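Local coordinates for uncharacterized protein Cgl0159 (Corynebacterium glutamicum, PDB 3FOK) that is of unknown function but folds as a beta/alpha barrel of the Cgl0159-like family in the TIM-barrel clan, at residues A[186-190]-A[191-195]; A[198-201]-A[202-205]; A[223-226]-A[227-231]. All blocks are in the same frame, centred on the assembly; numbering follows the deposited sequence.

Contact 1. Residues A[186-190]-A[191-195]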
ATOM      1  N   SER A 186      23.628  -2.355 -11.539  1.00 21.36           N
ATOM      2  CA  SER A 186      24.441  -1.772 -10.479  1.00 21.66           C
ATOM      3  C   SER A 186      24.762  -2.779  -9.388  1.00 21.85           C
ATOM      4  O   SER A 186      24.004  -3.716  -9.155  1.00 24.20           O
ATOM      5  CB  SER A 186      23.724  -0.566  -9.869  1.00 20.48           C
ATOM      6  OG  SER A 186      23.494   0.440 -10.839  1.00 21.30           O
ATOM      7  N   ASN A 187      25.892  -2.580  -8.719  1.00 21.51           N
ATOM      8  CA  ASN A 187      26.300  -3.472  -7.644  1.00 21.53           C
ATOM      9  C   ASN A 187      26.818  -2.685  -6.460  1.00 21.63           C
ATOM     10  O   ASN A 187      27.258  -1.542  -6.601  1.00 22.68           O
ATOM     11  CB  ASN A 187      27.412  -4.422  -8.102  1.00 21.98           C
ATOM     12  CG  ASN A 187      27.042  -5.210  -9.338  1.00 23.03           C
ATOM     13  OD1 ASN A 187      27.268  -4.766 -10.463  1.00 23.34           O
ATOM     14  ND2 ASN A 187      26.467  -6.387  -9.135  1.00 22.50           N
ATOM     15  N   TRP A 188      26.755  -3.300  -5.287  1.00 21.51           N
ATOM     16  CA  TRP A 188      27.274  -2.673  -4.088  1.00 22.56           C
ATOM     17  C   TRP A 188      28.729  -3.110  -4.017  1.00 24.51           C
ATOM     18  O   TRP A 188      29.020  -4.311  -4.001  1.00 23.59           O
ATOM     19  CB  TRP A 188      26.532  -3.158  -2.841  1.00 22.36           C
ATOM     20  CG  TRP A 188      25.209  -2.500  -2.620  1.00 23.25           C
ATOM     21  CD1 TRP A 188      23.978  -3.045  -2.830  1.00 23.38           C
ATOM     22  CD2 TRP A 188      24.985  -1.170  -2.146  1.00 21.59           C
ATOM     23  NE1 TRP A 188      22.998  -2.136  -2.512  1.00 24.33           N
ATOM     24  CE2 TRP A 188      23.590  -0.975  -2.087  1.00 22.12           C
ATOM     25  CE3 TRP A 188      25.830  -0.122  -1.757  1.00 23.85           C
ATOM     26  CZ2 TRP A 188      23.014   0.226  -1.663  1.00 23.31           C
ATOM     27  CZ3 TRP A 188      25.259   1.078  -1.332  1.00 24.00           C
ATOM     28  CH2 TRP A 188      23.861   1.238  -1.286  1.00 23.96           C
ATOM     29  N   VAL A 189      29.636  -2.139  -4.002  1.00 24.91           N
ATOM     30  CA  VAL A 189      31.063  -2.429  -3.931  1.00 27.10           C
ATOM     31  C   VAL A 189      31.699  -1.523  -2.890  1.00 28.26           C
ATOM     32  O   VAL A 189      31.796  -0.309  -3.090  1.00 29.79           O
ATOM     33  CB  VAL A 189      31.750  -2.192  -5.292  1.00 27.78           C
ATOM     34  CG1 VAL A 189      33.240  -2.504  -5.186  1.00 27.03           C
ATOM     35  CG2 VAL A 189      31.103  -3.062  -6.361  1.00 25.41           C
ATOM     36  N   ASN A 190      32.126  -2.115  -1.779  1.00 29.62           N
ATOM     37  CA  ASN A 190      32.740  -1.356  -0.694  1.00 31.04           C
ATOM     38  C   ASN A 190      31.761  -0.334  -0.131  1.00 31.25           C
ATOM     39  O   ASN A 190      32.131   0.811   0.139  1.00 31.55           O
ATOM     40  CB  ASN A 190      33.999  -0.631  -1.180  1.00 32.22           C
ATOM     41  CG  ASN A 190      34.982  -1.561  -1.867  1.00 35.10           C
ATOM     42  OD1 ASN A 190      35.263  -2.662  -1.381  1.00 32.27           O
ATOM     43  ND2 ASN A 190      35.520  -1.120  -3.002  1.00 36.12           N
ATOM     44  N   GLY A 191      30.508  -0.750   0.028  1.00 31.42           N
ATOM     45  CA  GLY A 191      29.500   0.137   0.578  1.00 31.41           C
ATOM     46  C   GLY A 191      29.017   1.248  -0.335  1.00 31.83           C
ATOM     47  O   GLY A 191      28.303   2.150   0.114  1.00 31.81           O
ATOM     48  N   LYS A 192      29.400   1.204  -1.607  1.00 30.90           N
ATOM     49  CA  LYS A 192      28.966   2.228  -2.553  1.00 30.94           C
ATOM     50  C   LYS A 192      28.362   1.582  -3.791  1.00 28.98           C
ATOM     51  O   LYS A 192      28.688   0.450  -4.129  1.00 27.91           O
ATOM     52  CB  LYS A 192      30.142   3.120  -2.959  1.00 32.91           C
ATOM     53  CG  LYS A 192      30.852   3.792  -1.798  1.00 36.19           C
ATOM     54  CD  LYS A 192      31.929   4.747  -2.294  1.00 39.23           C
ATOM     55  CE  LYS A 192      32.857   5.175  -1.162  1.00 43.18           C
ATOM     56  NZ  LYS A 192      33.628   4.021  -0.609  1.00 45.07           N
ATOM     57  N   VAL A 193      27.479   2.308  -4.462  1.00 28.01           N
ATOM     58  CA  VAL A 193      26.837   1.804  -5.665  1.00 26.19           C
ATOM     59  C   VAL A 193      27.674   2.142  -6.892  1.00 25.70           C
ATOM     60  O   VAL A 193      27.966   3.314  -7.145  1.00 26.07           O
ATOM     61  CB  VAL A 193      25.431   2.424  -5.850  1.00 25.96           C
ATOM     62  CG1 VAL A 193      24.827   1.959  -7.168  1.00 24.58           C
ATOM     63  CG2 VAL A 193      24.535   2.038  -4.685  1.00 23.56           C
ATOM     64  N   VAL A 194      28.063   1.122  -7.650  1.00 23.50           N
ATOM     65  CA  VAL A 194      28.839   1.347  -8.864  1.00 22.42           C
ATOM     66  C   VAL A 194      28.108   0.722 -10.043  1.00 21.34           C
ATOM     67  O   VAL A 194      27.733  -0.447 -10.005  1.00 21.20           O
ATOM     68  CB  VAL A 194      30.269   0.737  -8.773  1.00 23.36           C
ATOM     69  CG1 VAL A 194      31.022   1.345  -7.603  1.00 21.97           C
ATOM     70  CG2 VAL A 194      30.190  -0.774  -8.629  1.00 24.69           C
ATOM     71  N   ASN A 195      27.890   1.510 -11.087  1.00 21.85           N
ATOM     72  CA  ASN A 195      27.209   0.999 -12.270  1.00 20.63           C
ATOM     73  C   ASN A 195      28.183   0.147 -13.067  1.00 20.78           C
ATOM     74  O   ASN A 195      29.349   0.505 -13.217  1.00 21.58           O
ATOM     75  CB  ASN A 195      26.694   2.146 -13.143  1.00 18.48           C
ATOM     76  CG  ASN A 195      25.753   3.074 -12.397  1.00 18.55           C
ATOM     77  OD1 ASN A 195      24.980   2.640 -11.538  1.00 19.75           O
ATOM     78  ND2 ASN A 195      25.800   4.357 -12.732  1.00 16.07           N
TER
HETATM   79  O   HOH W   1      28.983  -2.697 -10.818  1.00 26.61           O

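Contact 2. Residues A[198-201]-A[202-205]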
ATOM      1  N   SER A 198      30.261  -2.580 -18.316  1.00 23.64           N
ATOM      2  CA  SER A 198      30.740  -3.567 -19.281  1.00 23.81           C
ATOM      3  C   SER A 198      29.659  -3.727 -20.346  1.00 24.10           C
ATOM      4  O   SER A 198      28.470  -3.594 -20.054  1.00 23.87           O
ATOM      5  CB  SER A 198      31.010  -4.915 -18.603  1.00 23.21           C
ATOM      6  OG  SER A 198      29.804  -5.533 -18.189  1.00 23.44           O
ATOM      7  N   THR A 199      30.079  -4.015 -21.571  1.00 24.13           N
ATOM      8  CA  THR A 199      29.159  -4.175 -22.685  1.00 24.43           C
ATOM      9  C   THR A 199      27.959  -5.075 -22.389  1.00 24.37           C
ATOM     10  O   THR A 199      26.815  -4.693 -22.648  1.00 24.89           O
ATOM     11  CB  THR A 199      29.889  -4.731 -23.922  1.00 24.83           C
ATOM     12  OG1 THR A 199      31.032  -3.915 -24.202  1.00 25.31           O
ATOM     13  CG2 THR A 199      28.964  -4.725 -25.137  1.00 24.89           C
ATOM     14  N   ASP A 200      28.209  -6.267 -21.854  1.00 23.51           N
ATOM     15  CA  ASP A 200      27.122  -7.193 -21.569  1.00 23.94           C
ATOM     16  C   ASP A 200      26.139  -6.716 -20.504  1.00 23.37           C
ATOM     17  O   ASP A 200      24.951  -7.040 -20.573  1.00 21.30           O
ATOM     18  CB  ASP A 200      27.677  -8.563 -21.189  1.00 26.42           C
ATOM     19  CG  ASP A 200      28.262  -9.297 -22.380  1.00 30.05           C
ATOM     20  OD1 ASP A 200      27.585  -9.354 -23.428  1.00 32.71           O
ATOM     21  OD2 ASP A 200      29.391  -9.820 -22.275  1.00 33.23           O
ATOM     22  N   ALA A 201      26.622  -5.953 -19.526  1.00 21.53           N
ATOM     23  CA  ALA A 201      25.745  -5.451 -18.476  1.00 19.06           C
ATOM     24  C   ALA A 201      24.787  -4.419 -19.067  1.00 19.53           C
ATOM     25  O   ALA A 201      23.588  -4.433 -18.774  1.00 19.86           O
ATOM     26  CB  ALA A 201      26.561  -4.835 -17.356  1.00 18.20           C
ATOM     27  N   VAL A 202      25.313  -3.525 -19.901  1.00 17.47           N
ATOM     28  CA  VAL A 202      24.485  -2.506 -20.525  1.00 16.92           C
ATOM     29  C   VAL A 202      23.406  -3.174 -21.366  1.00 17.51           C
ATOM     30  O   VAL A 202      22.241  -2.770 -21.336  1.00 15.74           O
ATOM     31  CB  VAL A 202      25.323  -1.576 -21.426  1.00 15.94           C
ATOM     32  CG1 VAL A 202      24.413  -0.584 -22.142  1.00 14.77           C
ATOM     33  CG2 VAL A 202      26.353  -0.837 -20.590  1.00 14.17           C
ATOM     34  N   ILE A 203      23.799  -4.201 -22.114  1.00 17.78           N
ATOM     35  CA  ILE A 203      22.861  -4.920 -22.959  1.00 18.45           C
ATOM     36  C   ILE A 203      21.761  -5.566 -22.121  1.00 20.78           C
ATOM     37  O   ILE A 203      20.576  -5.480 -22.464  1.00 21.85           O
ATOM     38  CB  ILE A 203      23.593  -5.992 -23.791  1.00 18.79           C
ATOM     39  CG1 ILE A 203      24.414  -5.307 -24.888  1.00 20.11           C
ATOM     40  CG2 ILE A 203      22.595  -6.983 -24.393  1.00 17.74           C
ATOM     41  CD1 ILE A 203      25.269  -6.243 -25.710  1.00 18.51           C
ATOM     42  N   GLN A 204      22.145  -6.194 -21.014  1.00 20.51           N
ATOM     43  CA  GLN A 204      21.170  -6.843 -20.148  1.00 20.95           C
ATOM     44  C   GLN A 204      20.197  -5.825 -19.548  1.00 20.59           C
ATOM     45  O   GLN A 204      19.012  -6.112 -19.385  1.00 19.18           O
ATOM     46  CB  GLN A 204      21.873  -7.598 -19.020  1.00 22.02           C
ATOM     47  CG  GLN A 204      20.944  -8.514 -18.239  1.00 25.97           C
ATOM     48  CD  GLN A 204      21.621  -9.172 -17.053  1.00 30.52           C
ATOM     49  OE1 GLN A 204      21.033 -10.028 -16.388  1.00 32.58           O
ATOM     50  NE2 GLN A 204      22.862  -8.775 -16.778  1.00 32.75           N
ATOM     51  N   SER A 205      20.700  -4.639 -19.218  1.00 19.81           N
ATOM     52  CA  SER A 205      19.859  -3.606 -18.629  1.00 18.49           C
ATOM     53  C   SER A 205      18.838  -3.094 -19.636  1.00 18.30           C
ATOM     54  O   SER A 205      17.711  -2.759 -19.272  1.00 17.52           O
ATOM     55  CB  SER A 205      20.711  -2.438 -18.105  1.00 16.94           C
ATOM     56  OG  SER A 205      21.295  -1.695 -19.154  1.00 19.61           O
TER

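Contact 3. Residues A[223-226]-A[227-231]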
ATOM      1  N   LEU A 223      21.429   5.781 -22.904  1.00 21.04           N
ATOM      2  CA  LEU A 223      22.522   4.871 -22.593  1.00 20.77           C
ATOM      3  C   LEU A 223      23.899   5.507 -22.498  1.00 22.64           C
ATOM      4  O   LEU A 223      24.136   6.593 -23.027  1.00 23.65           O
ATOM      5  CB  LEU A 223      22.575   3.760 -23.644  1.00 20.60           C
ATOM      6  CG  LEU A 223      21.275   3.018 -23.963  1.00 19.88           C
ATOM      7  CD1 LEU A 223      21.540   1.997 -25.052  1.00 18.02           C
ATOM      8  CD2 LEU A 223      20.736   2.343 -22.716  1.00 19.49           C
ATOM      9  N   PRO A 224      24.829   4.825 -21.808  1.00 22.78           N
ATOM     10  CA  PRO A 224      26.197   5.317 -21.645  1.00 23.69           C
ATOM     11  C   PRO A 224      27.044   4.817 -22.814  1.00 25.47           C
ATOM     12  O   PRO A 224      26.846   3.693 -23.285  1.00 26.55           O
ATOM     13  CB  PRO A 224      26.622   4.688 -20.327  1.00 23.35           C
ATOM     14  CG  PRO A 224      25.985   3.341 -20.416  1.00 22.37           C
ATOM     15  CD  PRO A 224      24.590   3.661 -20.933  1.00 21.34           C
ATOM     16  N   VAL A 225      27.966   5.646 -23.295  1.00 26.35           N
ATOM     17  CA  VAL A 225      28.828   5.232 -24.395  1.00 26.73           C
ATOM     18  C   VAL A 225      29.829   4.259 -23.798  1.00 28.48           C
ATOM     19  O   VAL A 225      30.693   4.640 -23.013  1.00 28.59           O
ATOM     20  CB  VAL A 225      29.564   6.425 -25.017  1.00 26.66           C
ATOM     21  CG1 VAL A 225      30.442   5.955 -26.164  1.00 25.42           C
ATOM     22  CG2 VAL A 225      28.552   7.449 -25.506  1.00 24.84           C
ATOM     23  N   VAL A 226      29.699   2.996 -24.180  1.00 30.34           N
ATOM     24  CA  VAL A 226      30.543   1.939 -23.649  1.00 31.95           C
ATOM     25  C   VAL A 226      31.321   1.176 -24.718  1.00 33.47           C
ATOM     26  O   VAL A 226      31.160   1.412 -25.914  1.00 33.96           O
ATOM     27  CB  VAL A 226      29.661   0.964 -22.827  1.00 31.91           C
ATOM     28  CG1 VAL A 226      30.430  -0.283 -22.444  1.00 34.87           C
ATOM     29  CG2 VAL A 226      29.162   1.671 -21.585  1.00 31.30           C
ATOM     30  N   GLU A 227      32.182   0.272 -24.264  1.00 35.39           N
ATOM     31  CA  GLU A 227      32.992  -0.560 -25.142  1.00 37.29           C
ATOM     32  C   GLU A 227      32.068  -1.367 -26.058  1.00 37.49           C
ATOM     33  O   GLU A 227      31.005  -1.805 -25.625  1.00 37.34           O
ATOM     34  CB  GLU A 227      33.839  -1.520 -24.302  1.00 39.93           C
ATOM     35  CG  GLU A 227      35.155  -1.887 -24.944  1.00 44.80           C
ATOM     36  CD  GLU A 227      36.172  -0.771 -24.816  1.00 47.74           C
ATOM     37  OE1 GLU A 227      36.672  -0.554 -23.692  1.00 49.15           O
ATOM     38  OE2 GLU A 227      36.463  -0.107 -25.834  1.00 49.54           O
ATOM     39  N   GLU A 228      32.467  -1.547 -27.321  1.00 38.70           N
ATOM     40  CA  GLU A 228      31.681  -2.327 -28.298  1.00 39.70           C
ATOM     41  C   GLU A 228      30.190  -1.885 -28.484  1.00 40.82           C
ATOM     42  O   GLU A 228      29.308  -2.745 -28.456  1.00 39.94           O
ATOM     43  CB  GLU A 228      31.711  -3.804 -27.865  1.00 40.28           C
ATOM     44  CG  GLU A 228      32.890  -4.614 -28.377  1.00 41.69           C
ATOM     45  CD  GLU A 228      32.789  -6.081 -28.004  1.00 44.25           C
ATOM     46  OE1 GLU A 228      33.042  -6.416 -26.826  1.00 44.44           O
ATOM     47  OE2 GLU A 228      32.442  -6.898 -28.888  1.00 44.54           O
HETATM   48  N   MSE A 229      29.969  -0.581 -28.742  1.00 41.85           N
HETATM   49  CA  MSE A 229      28.666   0.119 -28.860  1.00 44.04           C
HETATM   50  C   MSE A 229      27.719  -0.142 -30.003  1.00 44.93           C
HETATM   51  O   MSE A 229      26.633   0.482 -30.097  1.00 47.59           O
HETATM   52  CB  MSE A 229      28.896   1.615 -28.923  1.00 46.27           C
HETATM   53  CG  MSE A 229      28.901   2.321 -27.566  1.00 50.52           C
HETATM   54 SE   MSE A 229      27.232   2.199 -26.641  1.00 56.09          SE
HETATM   55  CE  MSE A 229      26.428   3.847 -27.234  1.00 54.26           C
ATOM     56  N   GLU A 230      28.094  -1.039 -30.895  1.00 44.79           N
ATOM     57  CA  GLU A 230      27.300  -1.246 -32.096  1.00 44.88           C
ATOM     58  C   GLU A 230      26.639  -2.576 -31.879  1.00 42.10           C
ATOM     59  O   GLU A 230      25.659  -2.955 -32.521  1.00 42.22           O
ATOM     60  CB  GLU A 230      28.308  -1.195 -33.191  1.00 47.34           C
ATOM     61  CG  GLU A 230      27.997  -1.495 -34.636  1.00 52.88           C
ATOM     62  CD  GLU A 230      29.323  -1.482 -35.341  1.00 55.83           C
ATOM     63  OE1 GLU A 230      30.129  -0.541 -35.100  1.00 56.95           O
ATOM     64  OE2 GLU A 230      29.597  -2.437 -36.079  1.00 57.05           O
ATOM     65  N   ARG A 231      27.127  -3.161 -30.802  1.00 39.23           N
ATOM     66  CA  ARG A 231      26.694  -4.425 -30.310  1.00 36.46           C
ATOM     67  C   ARG A 231      25.672  -4.130 -29.215  1.00 35.02           C
ATOM     68  O   ARG A 231      24.745  -4.906 -29.005  1.00 34.44           O
ATOM     69  CB  ARG A 231      27.900  -5.138 -29.761  1.00 36.76           C
ATOM     70  CG  ARG A 231      27.618  -6.532 -29.322  1.00 36.77           C
ATOM     71  CD  ARG A 231      28.888  -7.201 -28.855  1.00 38.07           C
ATOM     72  NE  ARG A 231      28.600  -8.215 -27.852  1.00 38.36           N
ATOM     73  CZ  ARG A 231      29.277  -8.347 -26.721  1.00 37.79           C
ATOM     74  NH1 ARG A 231      30.286  -7.534 -26.449  1.00 37.46           N
ATOM     75  NH2 ARG A 231      28.935  -9.283 -25.851  1.00 39.93           N
TER

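Contact 1. Residues A[186-190]-A[191-195]
A tight antiparallel beta hairpin closed by a type I' turn brings W188 against V193 and S186 against N195, at the C-terminal end of barrel strand 179-189. N190 and G191 fill the two central turn positions, both with positive phi; asparagine tolerates such a backbone and glycine favours it. W188 and V193 form a non-hydrogen-bonded pair. The valine's CG2 lies over one face of the indole, 3.6 Å from the centroid of the six-membered ring and only 14° off its normal, a CH-pi contact. V193 has CG1 anti to the backbone N (chi1 176°), which leaves CG2 on the side of the tryptophan. At the ring's edge W188 CZ3 comes to 3.5 Å from G191 O, while W188 NE1 hydrogen-bonds D155. Further along the same face, S186 OG donates to N195 OD1 over 2.7 Å, a pairing of short polar groups near R150. The other face carries V189 and V194, set diagonally, whose CG2 atoms press together at 3.3 Å with the side chains crossing at about a right angle. In the backbone, N187 and V194 form a hydrogen-bonded pair: V194 N reaches N187 O at 3.0 Å, and N187 N reaches V194 O at 3.1 Å. That second carbonyl has another partner, a water that donates 2.7 Å to V194 O and 2.7 Å to N187 OD1, tying the asparagine's amide to the neighbouring strand.

Contact 2. Residues A[198-201]-A[202-205]
T199 and I203, one helical turn apart, lie side by side and point the same way, so that the methyl CG2 of T199 meets CD1 of I203 at 4.0 Å. T199 OG1 lies beside the backbone N (chi1 -53°), where it bonds E227 O, and this puts the methyl anti to that nitrogen. A beta-branched threonine thus serves two surroundings at once, its hydroxyl turned to a loop carbonyl and its methyl to an aliphatic chain. I203 also brings CG1 within 3.3 Å of T199 O, lying close along the carbonyl that receives its own amide. V202 packs on V226 and V232, its CG2 3.5 Å from S198 O. A201 has only a methyl, which fits the close approach of M185 and D196. Q204, its chain extended, shares M185 with A201 and also packs on G55 of a second subunit, while I203 touches A67 there. D200 directs its carboxylate to R231, a salt bridge that probably offsets the like charge of E63 of that subunit. S205 OG, lying between the backbone N and carbonyl carbon (chi1 70°), turns back to donate to V202 O at 2.6 Å, which satisfies a hydroxyl buried inside the protein. The main chain is regular: V202 N to S198 O is 3.2 Å, and S205 N to A201 O is 2.9 Å. S198 stands at the N-cap; its OG bonds D196 and also accepts weakly from A201 N at 3.5 Å. All this makes up the capped first turns of one of the helices that surround the strands of a beta/alpha barrel.

Contact 3. Residues A[223-226]-A[227-231]
Chi1 of -90° sets the direction of M229, and bends at chi2 (-63°) and chi3 (-94°) fold its chain back over V225 and V226, the last of them, away from any staggered value, turning the methyl toward V225. The residue is selenomethionine, and its long unbranched chain can follow the curve of the backbone that leads from strand 219-224. M229 SE sits 3.6 Å from V226 N and 3.7 Å from P224 O, while M229 CE reaches V225 CA at 4.0 Å. The branch of V225 crosses the M229 chain at about a right angle, V225 CG1 to M229 CG at 4.2 Å. L242, A261 and L264 touch M229 from the surrounding protein, so a flexible apolar group suits a place bounded by several elements. V226, by contrast, packs on V202 of helix 199-210. E228, with positive phi, directly precedes a weakly bonded helix. E228 O receives R231 N at 3.2 Å, and E228 OE1 pairs with R231 NH1 at 3.0 Å, so one residue meets R231 at both backbone and side chain. R231 has further charged partners through NH2, namely D200 and E63 of a second subunit. Across the bend, then, the contact relies on van der Waals packing with no hydrogen bond, whereas the charges lie within 227-231 and reach outward, probably tying the turn to the subunit interface, three carboxylates sharing one guanidinium group.

The three contacts follow one another along the chain. Contact 1 lies at the C-terminal end of strand 179-189, and contact 3 begins on the neighbouring strand 219-224; their centres are 21 Å apart and their nearest atoms about 7 Å apart, without touching. Contact 2 follows contact 1 closely in the chain, centres 16 Å apart. Contacts 2 and 3 meet, centres 9 Å apart: T199 OG1 lies 2.5 Å from E227 O, probably a hydrogen bond, and D200 OD1 forms a salt bridge of 2.8 Å with R231 NH2. Barrel enzymes usually carry their active site at the C-terminal strand ends, but none is identified here.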